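PDB 5F8V: aminotransferase, class V family protein from Trichomonas vaginalis, which probably catalyses the pyridoxal-phosphate-dependent exchange of an amino group between O-phospho-L-serine and 2-oxoglutarate, the second of three steps from 3-phosphoglycerate to serine. Local coordinates for residues L72-G77 / R234-N239; S83-N88 / V193-A198; S180-R185 / M209-I214. All blocks are in the same frame, centred on the assembly; numbering follows the deposited sequence.

In the fold
Strand 69-75 opens the large sheet, and helix 78-89 follows it directly. Interaction 2 closes a long loop by setting that helix on strand 193-199 (83-88 with 193-198). Within that loop the chain passes through strand 174-177 to the turn at 180-185, which strand 209-215 meets in interaction 3, so interactions 2 and 3 cross along the sequence. Interaction 1 closes last, when helix 233-238 returns to strand 69-75, and both of the others nest inside it. Strands 69-75, 209-215 and 193-199 are neighbours in one mixed sheet: interactions 1 and 2 put helices on it, and interaction 3 adds a loop.

Interaction 1: residues L72-G77 / R234-N239; sequences LFVAGG and RIQVKN
Leu72 and Gln236 illustrate how a helix with a polar residue facing inward can still pack on an edge strand through its aliphatic stem. The stem of Gln236 does the touching: its CB lies 3.8 Å from CD1 of Leu72, while the other leucine methyl, CD2, turns to Val237 and meets CG2 there at 3.7 Å. One branched tip thus serves two neighbouring residues of the helix. Farther along the strand, CG1 of Val74 sits over the flat side of the Gln236 amide, 4.0 Å from CD. The glutamine chain bends at chi2 (-62°), and the amide presents its face to the valine methyl. Its polar end is not wasted, since NE2 donates to the carbonyl oxygen of Thr230.

The setting is the large domain of a fold type I aminotransferase, in which 69-75 is the outermost strand on one side of the sheet within this chain and pairs antiparallel with 209-215. The short helical segment runs across this strand at 118°, its axis 9.4 Å away. At the strand's end, Ala75 packs on Gly76 of the second subunit.

Packing thins toward Val237, which is partly exposed although Leu219 lies against it, and on the outer side Lys238 is exposed. Here the helix end is secured by polar bonds of its own: Asn239 ND2 reaches Ile235 O at 3.0 Å with an N-H...O angle of 160°. The backbone N of Asn239 donates to the same Ile235 O at 3.2 Å, from the opposite face of the carbonyl plane, so that the last turn is held twice by the residue that leaves it.

Interaction 2: residues S83-N88 / V193-A198; sequences SAIPFN and VGCIFA
Ile85 is the single side chain by which the helical segment 83-88 reaches the segment 193-198, an economical example of one side chain carrying a helix-to-sheet contact. Two apolar contacts make up the join. At the tip of the isoleucine, CD1 lies 3.8 Å from SG of Cys195; farther back, CG1 approaches CE1 of Phe197 obliquely at 4.4 Å. The thiol is delivered by a torsion that sets SG anti to the backbone N of Cys195 (chi1 178°), and Cys195 and Phe197, two residues apart on the strand, both point to the helix. The touching residues are all buried, and the same isoleucine also rests on Ile175 and Tyr150 of the next strands of the sheet, while Phe82 of the helix adds to the packing of Phe197.

The polar interactions lie within the helix and on its other sides. Pro86 cannot donate a backbone hydrogen bond, and the helix kinks where its N lacks a link to the preceding turn. Just before the proline, Ala84 O is gripped twice, both times by Asn88: N donates at 3.0 Å and ND2 at 2.8 Å. The side-chain bond is nearly straight (168° at the hydrogen), yet the nitrogen stands 41° above the carbonyl plane. ND2 also donates to Met231 O, and OD1 accepts from Tyr233 N and Arg234 NH1, so the asparagine amide is fixed in rotation and ties this helix to Met231 and to the first turn of helix 233-238.

The second subunit packs on this helix as well: its Pro228 on Ser83 and its Phe226 on Phe87. A helix that follows the edge strand and packs on the middle of a mixed seven-stranded sheet, close to the dimer interface, belongs to the large domain of fold type I aminotransferases.

Interaction 3: residues S180-R185 / M209-I214; sequences SNFLSR and MSVVII
Asn181 O is the anchor of this loop, taking a hydrogen bond of 2.7 Å from Ser184 OG and another of 3.1 Å from Ser184 N, both from the same face of its carbonyl plane. Together they brace a type II beta turn from Asn181 to Ser184, in which Leu183 takes the left-handed backbone conformation usual for the third position. In sequence the turn falls in the loop that joins strand 174-177 to strand 193-199, in the large aminotransferase domain. Phe182, at the second position of the turn, points its CB toward strand 209-215, and its ring reaches across to it.

The ring arrives there because chi1 is near 180° (-166°), which sets CG of Phe182 away from the backbone N; its far end does the touching. CZ lies 3.9 Å from CG1 of Val211, a methyl that comes in obliquely. The second strand partner, Ile213, brings its CD1 up to the ring's edge, near the ring plane, so a single aromatic carbon meets two residues of one sheet face. Ile196 and Ala198 of the adjacent strand also touch the ring, and Leu63 of helix 46-63 helps to bury it.

The surroundings link the turn to the cofactor-bearing loop: Phe182 O accepts from ND2 of Asn203, the neighbour of Lys202, which carries pyridoxal phosphate as a Schiff base. Phe204 meets the Phe182 ring with its plane at about 55°. Over one face of the same ring, offset toward the rim, CD2 of Leu183 stands 4.2 Å above the Phe182 ring plane.

Interaction 1: residues L72-G77 / R234-N239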
ATOM      1  N   LEU A  72      -3.726  13.185   4.779  1.00 14.79           N
ATOM      2  CA  LEU A  72      -4.097  11.950   4.082  1.00 15.13           C
ATOM      3  C   LEU A  72      -3.252  10.775   4.542  1.00 15.16           C
ATOM      4  O   LEU A  72      -2.069  10.916   4.798  1.00 14.79           O
ATOM      5  CB  LEU A  72      -3.923  12.107   2.564  1.00 15.46           C
ATOM      6  CG  LEU A  72      -4.581  13.289   1.855  1.00 15.85           C
ATOM      7  CD1 LEU A  72      -4.373  13.149   0.355  1.00 16.01           C
ATOM      8  CD2 LEU A  72      -6.065  13.386   2.160  1.00 16.37           C
ATOM      9  N   PHE A  73      -3.892   9.619   4.656  1.00 15.84           N
ATOM     10  CA  PHE A  73      -3.223   8.328   4.691  1.00 15.92           C
ATOM     11  C   PHE A  73      -3.548   7.692   3.358  1.00 15.74           C
ATOM     12  O   PHE A  73      -4.730   7.555   3.018  1.00 16.59           O
ATOM     13  CB  PHE A  73      -3.775   7.448   5.811  1.00 16.26           C
ATOM     14  CG  PHE A  73      -3.472   7.957   7.187  1.00 16.74           C
ATOM     15  CD1 PHE A  73      -2.213   7.769   7.744  1.00 16.97           C
ATOM     16  CD2 PHE A  73      -4.444   8.618   7.936  1.00 16.94           C
ATOM     17  CE1 PHE A  73      -1.925   8.234   9.021  1.00 17.47           C
ATOM     18  CE2 PHE A  73      -4.158   9.089   9.213  1.00 17.22           C
ATOM     19  CZ  PHE A  73      -2.901   8.897   9.756  1.00 17.36           C
ATOM     20  N   VAL A  74      -2.520   7.304   2.607  1.00 15.36           N
ATOM     21  CA  VAL A  74      -2.708   6.692   1.281  1.00 15.45           C
ATOM     22  C   VAL A  74      -1.925   5.396   1.112  1.00 16.20           C
ATOM     23  O   VAL A  74      -0.924   5.166   1.792  1.00 16.31           O
ATOM     24  CB  VAL A  74      -2.340   7.674   0.146  1.00 14.86           C
ATOM     25  CG1 VAL A  74      -3.390   8.772   0.070  1.00 14.45           C
ATOM     26  CG2 VAL A  74      -0.942   8.275   0.338  1.00 14.49           C
ATOM     27  N   ALA A  75      -2.416   4.534   0.225  1.00 16.84           N
ATOM     28  CA  ALA A  75      -1.687   3.339  -0.177  1.00 17.15           C
ATOM     29  C   ALA A  75      -0.492   3.783  -1.008  1.00 16.99           C
ATOM     30  O   ALA A  75      -0.562   4.799  -1.688  1.00 17.45           O
ATOM     31  CB  ALA A  75      -2.577   2.413  -0.991  1.00 17.39           C
ATOM     32  N   GLY A  76       0.598   3.029  -0.941  1.00 16.79           N
ATOM     33  CA  GLY A  76       1.786   3.302  -1.762  1.00 16.97           C
ATOM     34  C   GLY A  76       2.879   4.065  -1.025  1.00 16.59           C
ATOM     35  O   GLY A  76       2.602   4.903  -0.169  1.00 16.33           O
ATOM     36  N   GLY A  77       4.126   3.766  -1.374  1.00 16.16           N
ATOM     37  CA  GLY A  77       5.286   4.378  -0.744  1.00 15.49           C
ATOM     38  C   GLY A  77       5.585   5.757  -1.288  1.00 15.32           C
ATOM     39  O   GLY A  77       4.818   6.319  -2.082  1.00 14.78           O
ATOM     40  N   ARG A 234      -7.475  15.497  -4.319  1.00 19.33           N
ATOM     41  CA  ARG A 234      -8.843  16.018  -4.137  1.00 20.51           C
ATOM     42  C   ARG A 234      -9.837  14.890  -3.905  1.00 20.85           C
ATOM     43  O   ARG A 234     -10.669  14.974  -3.005  1.00 20.59           O
ATOM     44  CB  ARG A 234      -9.303  16.807  -5.371  1.00 21.11           C
ATOM     45  CG  ARG A 234      -8.548  18.100  -5.596  1.00 21.12           C
ATOM     46  CD  ARG A 234      -8.428  18.464  -7.068  1.00 21.14           C
ATOM     47  NE  ARG A 234      -7.266  19.323  -7.265  1.00 21.51           N
ATOM     48  CZ  ARG A 234      -5.999  18.907  -7.293  1.00 21.32           C
ATOM     49  NH1 ARG A 234      -5.689  17.613  -7.170  1.00 21.34           N
ATOM     50  NH2 ARG A 234      -5.026  19.796  -7.464  1.00 21.25           N
ATOM     51  N   ILE A 235      -9.736  13.837  -4.720  1.00 21.96           N
ATOM     52  CA  ILE A 235     -10.595  12.650  -4.576  1.00 22.83           C
ATOM     53  C   ILE A 235     -10.393  12.002  -3.195  1.00 22.28           C
ATOM     54  O   ILE A 235     -11.367  11.602  -2.565  1.00 21.60           O
ATOM     55  CB  ILE A 235     -10.409  11.639  -5.757  1.00 23.98           C
ATOM     56  CG1 ILE A 235     -11.321  12.001  -6.937  1.00 24.46           C
ATOM     57  CG2 ILE A 235     -10.755  10.204  -5.361  1.00 24.16           C
ATOM     58  CD1 ILE A 235     -11.129  13.393  -7.489  1.00 25.60           C
ATOM     59  N   GLN A 236      -9.141  11.911  -2.730  1.00 21.81           N
ATOM     60  CA  GLN A 236      -8.846  11.383  -1.385  1.00 21.72           C
ATOM     61  C   GLN A 236      -9.496  12.228  -0.284  1.00 21.40           C
ATOM     62  O   GLN A 236     -10.174  11.693   0.590  1.00 21.11           O
ATOM     63  CB  GLN A 236      -7.328  11.301  -1.127  1.00 21.45           C
ATOM     64  CG  GLN A 236      -6.582  10.261  -1.954  1.00 21.35           C
ATOM     65  CD  GLN A 236      -7.029   8.835  -1.693  1.00 21.32           C
ATOM     66  OE1 GLN A 236      -7.570   8.515  -0.631  1.00 21.86           O
ATOM     67  NE2 GLN A 236      -6.814   7.967  -2.673  1.00 21.07           N
ATOM     68  N   VAL A 237      -9.296  13.543  -0.353  1.00 21.54           N
ATOM     69  CA  VAL A 237      -9.860  14.489   0.627  1.00 22.25           C
ATOM     70  C   VAL A 237     -11.396  14.393   0.645  1.00 23.54           C
ATOM     71  O   VAL A 237     -12.001  14.224   1.704  1.00 22.82           O
ATOM     72  CB  VAL A 237      -9.410  15.943   0.324  1.00 21.83           C
ATOM     73  CG1 VAL A 237     -10.172  16.962   1.170  1.00 21.94           C
ATOM     74  CG2 VAL A 237      -7.902  16.097   0.531  1.00 21.21           C
ATOM     75  N   LYS A 238     -11.996  14.472  -0.542  1.00 25.14           N
ATOM     76  CA  LYS A 238     -13.457  14.394  -0.725  1.00 27.04           C
ATOM     77  C   LYS A 238     -14.092  13.151  -0.082  1.00 26.76           C
ATOM     78  O   LYS A 238     -15.214  13.234   0.411  1.00 26.17           O
ATOM     79  CB  LYS A 238     -13.806  14.431  -2.225  1.00 28.81           C
ATOM     80  CG  LYS A 238     -15.262  14.750  -2.549  1.00 31.09           C
ATOM     81  CD  LYS A 238     -15.494  14.760  -4.057  1.00 32.75           C
ATOM     82  CE  LYS A 238     -16.929  15.125  -4.417  1.00 34.50           C
ATOM     83  NZ  LYS A 238     -17.912  14.116  -3.930  1.00 35.60           N
ATOM     84  N   ASN A 239     -13.370  12.022  -0.089  1.00 26.12           N
ATOM     85  CA  ASN A 239     -13.854  10.746   0.461  1.00 26.30           C
ATOM     86  C   ASN A 239     -13.172  10.293   1.768  1.00 25.99           C
ATOM     87  O   ASN A 239     -13.170   9.095   2.078  1.00 25.62           O
ATOM     88  CB  ASN A 239     -13.722   9.646  -0.609  1.00 26.31           C
ATOM     89  CG  ASN A 239     -14.655   9.860  -1.786  1.00 26.84           C
ATOM     90  OD1 ASN A 239     -15.843   9.564  -1.703  1.00 27.89           O
ATOM     91  ND2 ASN A 239     -14.117  10.348  -2.897  1.00 26.68           N
TER

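Interaction 2: residues S83-N88 / V193-A198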
ATOM      1  N   SER A  83       5.429  10.624  -8.330  1.00 13.59           N
ATOM      2  CA  SER A  83       4.597  10.717  -9.525  1.00 13.86           C
ATOM      3  C   SER A  83       3.384  11.616  -9.293  1.00 14.09           C
ATOM      4  O   SER A  83       3.081  12.477 -10.123  1.00 14.39           O
ATOM      5  CB  SER A  83       4.124   9.338  -9.948  1.00 14.30           C
ATOM      6  OG  SER A  83       5.207   8.439 -10.057  1.00 14.65           O
ATOM      7  N   ALA A  84       2.714  11.428  -8.160  1.00 13.88           N
ATOM      8  CA  ALA A  84       1.479  12.152  -7.860  1.00 14.11           C
ATOM      9  C   ALA A  84       1.686  13.651  -7.661  1.00 14.28           C
ATOM     10  O   ALA A  84       0.803  14.436  -7.993  1.00 14.40           O
ATOM     11  CB  ALA A  84       0.773  11.539  -6.654  1.00 14.01           C
ATOM     12  N   ILE A  85       2.848  14.053  -7.147  1.00 14.86           N
ATOM     13  CA  ILE A  85       3.117  15.468  -6.872  1.00 14.92           C
ATOM     14  C   ILE A  85       2.900  16.366  -8.114  1.00 15.09           C
ATOM     15  O   ILE A  85       2.084  17.296  -8.054  1.00 15.09           O
ATOM     16  CB  ILE A  85       4.523  15.690  -6.225  1.00 15.02           C
ATOM     17  CG1 ILE A  85       4.578  15.137  -4.781  1.00 15.13           C
ATOM     18  CG2 ILE A  85       4.932  17.162  -6.252  1.00 14.86           C
ATOM     19  CD1 ILE A  85       3.610  15.735  -3.774  1.00 15.25           C
ATOM     20  N   PRO A  86       3.609  16.098  -9.233  1.00 15.13           N
ATOM     21  CA  PRO A  86       3.380  16.944 -10.407  1.00 15.09           C
ATOM     22  C   PRO A  86       1.975  16.838 -11.012  1.00 14.92           C
ATOM     23  O   PRO A  86       1.433  17.862 -11.427  1.00 15.05           O
ATOM     24  CB  PRO A  86       4.463  16.490 -11.403  1.00 15.17           C
ATOM     25  CG  PRO A  86       4.914  15.155 -10.920  1.00 14.94           C
ATOM     26  CD  PRO A  86       4.755  15.197  -9.434  1.00 15.10           C
ATOM     27  N   PHE A  87       1.389  15.641 -11.054  1.00 14.80           N
ATOM     28  CA  PHE A  87      -0.014  15.482 -11.476  1.00 14.49           C
ATOM     29  C   PHE A  87      -0.925  16.459 -10.736  1.00 14.65           C
ATOM     30  O   PHE A  87      -1.761  17.114 -11.361  1.00 14.33           O
ATOM     31  CB  PHE A  87      -0.543  14.061 -11.241  1.00 14.65           C
ATOM     32  CG  PHE A  87      -0.254  13.109 -12.353  1.00 15.08           C
ATOM     33  CD1 PHE A  87      -0.865  13.268 -13.599  1.00 15.00           C
ATOM     34  CD2 PHE A  87       0.622  12.037 -12.167  1.00 15.17           C
ATOM     35  CE1 PHE A  87      -0.595  12.393 -14.631  1.00 14.95           C
ATOM     36  CE2 PHE A  87       0.888  11.157 -13.203  1.00 15.13           C
ATOM     37  CZ  PHE A  87       0.276  11.333 -14.435  1.00 15.14           C
ATOM     38  N   ASN A  88      -0.714  16.570  -9.420  1.00 14.50           N
ATOM     39  CA  ASN A  88      -1.580  17.337  -8.522  1.00 14.56           C
ATOM     40  C   ASN A  88      -1.288  18.833  -8.392  1.00 15.07           C
ATOM     41  O   ASN A  88      -2.211  19.605  -8.127  1.00 14.69           O
ATOM     42  CB  ASN A  88      -1.559  16.712  -7.109  1.00 14.31           C
ATOM     43  CG  ASN A  88      -2.454  15.490  -6.992  1.00 14.47           C
ATOM     44  OD1 ASN A  88      -3.652  15.612  -6.728  1.00 14.69           O
ATOM     45  ND2 ASN A  88      -1.874  14.300  -7.159  1.00 14.22           N
ATOM     46  N   VAL A 193       4.721  26.076   3.195  1.00 16.19           N
ATOM     47  CA  VAL A 193       4.515  24.682   2.808  1.00 15.26           C
ATOM     48  C   VAL A 193       3.262  24.487   1.943  1.00 14.89           C
ATOM     49  O   VAL A 193       2.141  24.810   2.365  1.00 14.75           O
ATOM     50  CB  VAL A 193       4.379  23.790   4.065  1.00 15.63           C
ATOM     51  CG1 VAL A 193       4.116  22.330   3.681  1.00 15.40           C
ATOM     52  CG2 VAL A 193       5.613  23.902   4.949  1.00 15.68           C
ATOM     53  N   GLY A 194       3.470  23.955   0.741  1.00 14.09           N
ATOM     54  CA  GLY A 194       2.400  23.467  -0.108  1.00 13.77           C
ATOM     55  C   GLY A 194       2.040  22.038   0.256  1.00 13.45           C
ATOM     56  O   GLY A 194       0.857  21.716   0.429  1.00 13.12           O
ATOM     57  N   CYS A 195       3.056  21.180   0.381  1.00 13.02           N
ATOM     58  CA  CYS A 195       2.840  19.756   0.647  1.00 12.92           C
ATOM     59  C   CYS A 195       4.014  19.108   1.389  1.00 13.04           C
ATOM     60  O   CYS A 195       5.171  19.381   1.090  1.00 12.52           O
ATOM     61  CB  CYS A 195       2.586  19.013  -0.662  1.00 13.03           C
ATOM     62  SG  CYS A 195       2.343  17.224  -0.502  1.00 13.55           S
ATOM     63  N   ILE A 196       3.695  18.269   2.368  1.00 12.73           N
ATOM     64  CA  ILE A 196       4.679  17.419   3.028  1.00 13.20           C
ATOM     65  C   ILE A 196       4.198  16.000   2.873  1.00 13.12           C
ATOM     66  O   ILE A 196       2.996  15.725   3.005  1.00 13.61           O
ATOM     67  CB  ILE A 196       4.852  17.784   4.522  1.00 13.29           C
ATOM     68  CG1 ILE A 196       5.660  19.073   4.650  1.00 13.27           C
ATOM     69  CG2 ILE A 196       5.540  16.669   5.302  1.00 13.76           C
ATOM     70  CD1 ILE A 196       5.614  19.712   6.022  1.00 13.32           C
ATOM     71  N   PHE A 197       5.133  15.097   2.597  1.00 13.04           N
ATOM     72  CA  PHE A 197       4.814  13.674   2.565  1.00 12.95           C
ATOM     73  C   PHE A 197       5.927  12.815   3.156  1.00 12.95           C
ATOM     74  O   PHE A 197       7.090  13.232   3.234  1.00 12.49           O
ATOM     75  CB  PHE A 197       4.436  13.214   1.147  1.00 12.74           C
ATOM     76  CG  PHE A 197       5.593  13.119   0.198  1.00 12.88           C
ATOM     77  CD1 PHE A 197       6.105  14.264  -0.411  1.00 12.96           C
ATOM     78  CD2 PHE A 197       6.151  11.877  -0.129  1.00 12.93           C
ATOM     79  CE1 PHE A 197       7.161  14.173  -1.304  1.00 13.25           C
ATOM     80  CE2 PHE A 197       7.220  11.789  -1.009  1.00 12.86           C
ATOM     81  CZ  PHE A 197       7.723  12.933  -1.600  1.00 13.08           C
ATOM     82  N   ALA A 198       5.531  11.608   3.566  1.00 12.87           N
ATOM     83  CA  ALA A 198       6.424  10.643   4.183  1.00 12.90           C
ATOM     84  C   ALA A 198       5.855   9.240   4.052  1.00 12.99           C
ATOM     85  O   ALA A 198       4.697   9.004   4.395  1.00 12.38           O
ATOM     86  CB  ALA A 198       6.628  10.976   5.649  1.00 13.06           C
TER

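Interaction 3: residues S180-R185 / M209-I214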
ATOM      1  N   SER A 180      12.349  10.061   5.652  1.00 12.86           N
ATOM      2  CA  SER A 180      13.296   9.566   6.654  1.00 12.91           C
ATOM      3  C   SER A 180      13.464  10.436   7.906  1.00 12.78           C
ATOM      4  O   SER A 180      14.274  10.097   8.769  1.00 13.12           O
ATOM      5  CB  SER A 180      14.654   9.335   5.990  1.00 13.02           C
ATOM      6  OG  SER A 180      15.099  10.513   5.346  1.00 12.95           O
ATOM      7  N   ASN A 181      12.730  11.544   8.028  1.00 12.74           N
ATOM      8  CA  ASN A 181      12.755  12.320   9.283  1.00 12.74           C
ATOM      9  C   ASN A 181      11.383  12.785   9.813  1.00 12.81           C
ATOM     10  O   ASN A 181      11.314  13.642  10.705  1.00 12.32           O
ATOM     11  CB  ASN A 181      13.773  13.480   9.182  1.00 12.59           C
ATOM     12  CG  ASN A 181      13.237  14.702   8.445  1.00 12.71           C
ATOM     13  OD1 ASN A 181      12.191  14.662   7.809  1.00 13.06           O
ATOM     14  ND2 ASN A 181      13.975  15.801   8.527  1.00 13.00           N
ATOM     15  N   PHE A 182      10.309  12.188   9.298  1.00 13.23           N
ATOM     16  CA  PHE A 182       8.951  12.587   9.670  1.00 13.58           C
ATOM     17  C   PHE A 182       8.698  12.199  11.105  1.00 13.67           C
ATOM     18  O   PHE A 182       8.929  11.048  11.476  1.00 14.27           O
ATOM     19  CB  PHE A 182       7.913  11.897   8.779  1.00 13.66           C
ATOM     20  CG  PHE A 182       6.534  12.483   8.875  1.00 13.61           C
ATOM     21  CD1 PHE A 182       5.448  11.695   9.252  1.00 13.67           C
ATOM     22  CD2 PHE A 182       6.313  13.813   8.551  1.00 13.53           C
ATOM     23  CE1 PHE A 182       4.167  12.235   9.323  1.00 13.85           C
ATOM     24  CE2 PHE A 182       5.040  14.361   8.619  1.00 13.62           C
ATOM     25  CZ  PHE A 182       3.966  13.572   9.004  1.00 13.75           C
ATOM     26  N   LEU A 183       8.233  13.162  11.897  1.00 13.66           N
ATOM     27  CA  LEU A 183       7.960  12.991  13.340  1.00 13.65           C
ATOM     28  C   LEU A 183       9.224  12.718  14.178  1.00 13.30           C
ATOM     29  O   LEU A 183       9.146  12.153  15.273  1.00 12.95           O
ATOM     30  CB  LEU A 183       6.878  11.926  13.587  1.00 13.78           C
ATOM     31  CG  LEU A 183       5.581  12.114  12.790  1.00 13.95           C
ATOM     32  CD1 LEU A 183       4.777  10.830  12.775  1.00 14.11           C
ATOM     33  CD2 LEU A 183       4.754  13.268  13.358  1.00 14.19           C
ATOM     34  N   SER A 184      10.380  13.147  13.665  1.00 13.49           N
ATOM     35  CA  SER A 184      11.629  13.120  14.418  1.00 13.55           C
ATOM     36  C   SER A 184      11.883  14.469  15.074  1.00 13.67           C
ATOM     37  O   SER A 184      12.808  14.591  15.870  1.00 13.63           O
ATOM     38  CB  SER A 184      12.795  12.752  13.500  1.00 13.64           C
ATOM     39  OG  SER A 184      13.139  13.826  12.644  1.00 13.91           O
ATOM     40  N   ARG A 185      11.072  15.476  14.721  1.00 13.79           N
ATOM     41  CA  ARG A 185      11.166  16.816  15.290  1.00 14.37           C
ATOM     42  C   ARG A 185       9.922  17.658  14.953  1.00 14.77           C
ATOM     43  O   ARG A 185       9.148  17.295  14.060  1.00 14.48           O
ATOM     44  CB  ARG A 185      12.418  17.528  14.772  1.00 14.31           C
ATOM     45  CG  ARG A 185      12.526  17.560  13.261  1.00 14.46           C
ATOM     46  CD  ARG A 185      13.778  18.302  12.850  1.00 14.68           C
ATOM     47  NE  ARG A 185      13.881  18.448  11.403  1.00 14.76           N
ATOM     48  CZ  ARG A 185      15.001  18.775  10.749  1.00 15.06           C
ATOM     49  NH1 ARG A 185      16.142  19.015  11.400  1.00 14.98           N
ATOM     50  NH2 ARG A 185      14.979  18.875   9.426  1.00 14.95           N
ATOM     51  N   MET A 209       2.445   2.292   2.832  1.00 16.29           N
ATOM     52  CA  MET A 209       1.589   3.425   3.187  1.00 15.71           C
ATOM     53  C   MET A 209       2.399   4.710   3.344  1.00 15.34           C
ATOM     54  O   MET A 209       3.530   4.682   3.840  1.00 15.37           O
ATOM     55  CB  MET A 209       0.839   3.131   4.495  1.00 15.89           C
ATOM     56  CG  MET A 209      -0.160   4.204   4.934  1.00 15.70           C
ATOM     57  SD  MET A 209       0.516   5.480   6.017  1.00 16.14           S
ATOM     58  CE  MET A 209       0.537   4.583   7.564  1.00 15.75           C
ATOM     59  N   SER A 210       1.796   5.828   2.933  1.00 14.42           N
ATOM     60  CA  SER A 210       2.385   7.158   3.088  1.00 13.88           C
ATOM     61  C   SER A 210       1.389   8.127   3.717  1.00 13.79           C
ATOM     62  O   SER A 210       0.170   8.001   3.526  1.00 13.43           O
ATOM     63  CB  SER A 210       2.820   7.731   1.732  1.00 13.64           C
ATOM     64  OG  SER A 210       3.771   6.909   1.077  1.00 13.52           O
ATOM     65  N   VAL A 211       1.924   9.093   4.461  1.00 13.58           N
ATOM     66  CA  VAL A 211       1.173  10.265   4.886  1.00 13.95           C
ATOM     67  C   VAL A 211       1.426  11.374   3.877  1.00 14.40           C
ATOM     68  O   VAL A 211       2.573  11.616   3.496  1.00 13.77           O
ATOM     69  CB  VAL A 211       1.591  10.715   6.307  1.00 14.11           C
ATOM     70  CG1 VAL A 211       1.225  12.169   6.582  1.00 14.04           C
ATOM     71  CG2 VAL A 211       0.960   9.792   7.338  1.00 14.12           C
ATOM     72  N   VAL A 212       0.352  12.044   3.451  1.00 15.00           N
ATOM     73  CA  VAL A 212       0.462  13.244   2.629  1.00 15.22           C
ATOM     74  C   VAL A 212      -0.310  14.361   3.335  1.00 15.09           C
ATOM     75  O   VAL A 212      -1.488  14.200   3.667  1.00 15.32           O
ATOM     76  CB  VAL A 212      -0.069  13.027   1.193  1.00 15.70           C
ATOM     77  CG1 VAL A 212       0.375  14.163   0.285  1.00 15.75           C
ATOM     78  CG2 VAL A 212       0.414  11.698   0.624  1.00 15.68           C
ATOM     79  N   ILE A 213       0.372  15.475   3.583  1.00 15.03           N
ATOM     80  CA  ILE A 213      -0.211  16.643   4.237  1.00 14.99           C
ATOM     81  C   ILE A 213      -0.196  17.773   3.227  1.00 15.07           C
ATOM     82  O   ILE A 213       0.878  18.142   2.745  1.00 14.83           O
ATOM     83  CB  ILE A 213       0.584  17.028   5.502  1.00 15.14           C
ATOM     84  CG1 ILE A 213       0.439  15.923   6.558  1.00 15.16           C
ATOM     85  CG2 ILE A 213       0.117  18.377   6.052  1.00 15.05           C
ATOM     86  CD1 ILE A 213       1.301  16.104   7.793  1.00 15.51           C
ATOM     87  N   ILE A 214      -1.376  18.323   2.912  1.00 15.17           N
ATOM     88  CA  ILE A 214      -1.537  19.260   1.783  1.00 15.23           C
ATOM     89  C   ILE A 214      -2.244  20.547   2.202  1.00 16.06           C
ATOM     90  O   ILE A 214      -3.305  20.493   2.828  1.00 15.26           O
ATOM     91  CB  ILE A 214      -2.357  18.630   0.629  1.00 14.73           C
ATOM     92  CG1 ILE A 214      -1.795  17.252   0.251  1.00 14.47           C
ATOM     93  CG2 ILE A 214      -2.389  19.570  -0.586  1.00 14.57           C
ATOM     94  CD1 ILE A 214      -2.678  16.434  -0.666  1.00 14.00           C
TER